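Local atomic coordinates of general odorant-binding protein 28a (Drosophila melanogaster, PDB entry 6QQ4), a protein that probably binds odorants or pheromones and carries them through the fluid that bathes the olfactory neurons. Residues A[69-73]-A[74-78]. Sequence-based numbering, arbitrary orientation.
Sequences KAKQY and TGNDP
Two carbonyl groups, of Ala70 and Lys71, receive in different ways the N-H groups of Thr74, the last residue of helix 66-74, and of Gly75 just beyond it. Thr74 N lies in the plane of the Ala70 carbonyl, 3.1 Å from Ala70 O, which also accepts from Tyr73 N. Gly75 N instead sits above the plane of the Lys71 carbonyl, 43° out of it, with Gly75 N to Lys71 O again 3.1 Å. Asn76 ND2 comes within 4.2 Å of Lys71 CD, a loose touch against the extended lysine chain. The phenol of Tyr73 turns away from this turn, meeting Phe111 edge to face and packing on Met49 and Ile52 of helix 39-52. Here the helix ends on a glycine in the C' position, whose positive phi (84°) would jam a CB against the preceding carbonyl. Threonine suits the place before it: chi1 of 65° sets OG1 between the backbone N and the carbonyl carbon, facing the next peptide, and Thr74 OG1 donates to Gly75 O at 3.1 Å, while Thr74, like the small Ala70, packs on Leu81 and Ala84. Helix 78-91 of this all-helical PBP/GOBP fold follows, with Asp77 at its N-cap, where a short carboxylate can accept from a first-turn N-H otherwise lacking a helical partner, here OD2 from Lys80 N.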
loop_
_atom_site.group_PDB
_atom_site.type_symbol
_atom_site.label_atom_id
_atom_site.label_comp_id
_atom_site.label_asym_id
_atom_site.label_seq_id
_atom_site.Cartn_x
_atom_site.Cartn_y
_atom_site.Cartn_z
ATOM N N LYS A 69 1.696 7.962 7.936
ATOM C CA LYS A 69 1.516 7.138 6.736
ATOM C C LYS A 69 2.548 6.010 6.624
ATOM O O LYS A 69 2.202 4.824 6.586
ATOM C CB LYS A 69 1.581 8.009 5.476
ATOM C CG LYS A 69 0.246 8.572 4.994
ATOM C CD LYS A 69 -0.303 9.635 5.923
ATOM C CE LYS A 69 -1.451 10.407 5.275
ATOM N NZ LYS A 69 -1.048 11.089 4.012
ATOM N N ALA A 70 3.821 6.389 6.562
ATOM C CA ALA A 70 4.906 5.430 6.372
ATOM C C ALA A 70 4.983 4.382 7.494
ATOM O O ALA A 70 5.324 3.217 7.240
ATOM C CB ALA A 70 6.242 6.166 6.243
ATOM N N LYS A 71 4.655 4.780 8.723
ATOM C CA LYS A 71 4.717 3.847 9.848
ATOM C C LYS A 71 3.647 2.755 9.738
ATOM O O LYS A 71 3.728 1.735 10.423
ATOM C CB LYS A 71 4.586 4.581 11.188
ATOM C CG LYS A 71 3.163 4.859 11.617
ATOM C CD LYS A 71 3.099 5.183 13.103
ATOM C CE LYS A 71 1.662 5.157 13.607
ATOM N NZ LYS A 71 1.467 5.932 14.864
ATOM N N GLN A 72 2.653 2.970 8.872
ATOM C CA GLN A 72 1.634 1.955 8.600
ATOM C C GLN A 72 2.184 0.859 7.695
ATOM O O GLN A 72 1.529 -0.162 7.485
ATOM C CB GLN A 72 0.389 2.568 7.948
ATOM C CG GLN A 72 -0.240 3.704 8.729
ATOM C CD GLN A 72 -0.434 3.374 10.198
ATOM O OE1 GLN A 72 0.077 4.074 11.073
ATOM N NE2 GLN A 72 -1.185 2.310 10.476
ATOM N N TYR A 73 3.383 1.075 7.159
ATOM C CA TYR A 73 4.031 0.100 6.287
ATOM C C TYR A 73 5.266 -0.560 6.926
ATOM O O TYR A 73 5.533 -1.743 6.710
ATOM C CB TYR A 73 4.450 0.761 4.970
ATOM C CG TYR A 73 3.347 0.977 3.958
ATOM C CD1 TYR A 73 2.986 -0.030 3.066
ATOM C CD2 TYR A 73 2.690 2.200 3.866
ATOM C CE1 TYR A 73 1.993 0.168 2.125
ATOM C CE2 TYR A 73 1.693 2.407 2.926
ATOM C CZ TYR A 73 1.351 1.389 2.057
ATOM O OH TYR A 73 0.360 1.594 1.124
ATOM N N THR A 74 6.024 0.207 7.702
ATOM C CA THR A 74 7.325 -0.257 8.183
ATOM C C THR A 74 7.437 -0.373 9.705
ATOM O O THR A 74 8.388 -0.970 10.223
ATOM C CB THR A 74 8.447 0.687 7.708
ATOM O OG1 THR A 74 8.274 1.971 8.318
ATOM C CG2 THR A 74 8.417 0.841 6.191
ATOM N N GLY A 75 6.477 0.208 10.419
ATOM C CA GLY A 75 6.576 0.310 11.861
ATOM C C GLY A 75 7.403 1.518 12.259
ATOM O O GLY A 75 7.780 2.323 11.405
ATOM N N ASN A 76 7.697 1.638 13.549
ATOM C CA ASN A 76 8.332 2.835 14.093
ATOM C C ASN A 76 9.850 2.936 13.898
ATOM O O ASN A 76 10.418 4.011 14.104
ATOM C CB ASN A 76 8.016 2.949 15.591
ATOM C CG ASN A 76 6.725 3.706 15.863
ATOM O OD1 ASN A 76 6.749 4.891 16.190
ATOM N ND2 ASN A 76 5.591 3.027 15.723
ATOM N N ASP A 77 10.504 1.843 13.504
ATOM C CA ASP A 77 11.971 1.836 13.373
ATOM C C ASP A 77 12.529 2.945 12.472
ATOM O O ASP A 77 12.094 3.082 11.330
ATOM C CB ASP A 77 12.461 0.498 12.832
ATOM C CG ASP A 77 13.932 0.546 12.439
ATOM O OD1 ASP A 77 14.790 0.279 13.306
ATOM O OD2 ASP A 77 14.229 0.873 11.269
ATOM N N PRO A 78 13.531 3.702 12.970
ATOM C CA PRO A 78 14.063 4.893 12.292
ATOM C C PRO A 78 14.650 4.630 10.895
ATOM O O PRO A 78 14.248 5.297 9.956
ATOM C CB PRO A 78 15.167 5.382 13.251
ATOM C CG PRO A 78 14.832 4.800 14.553
ATOM C CD PRO A 78 14.234 3.448 14.237
#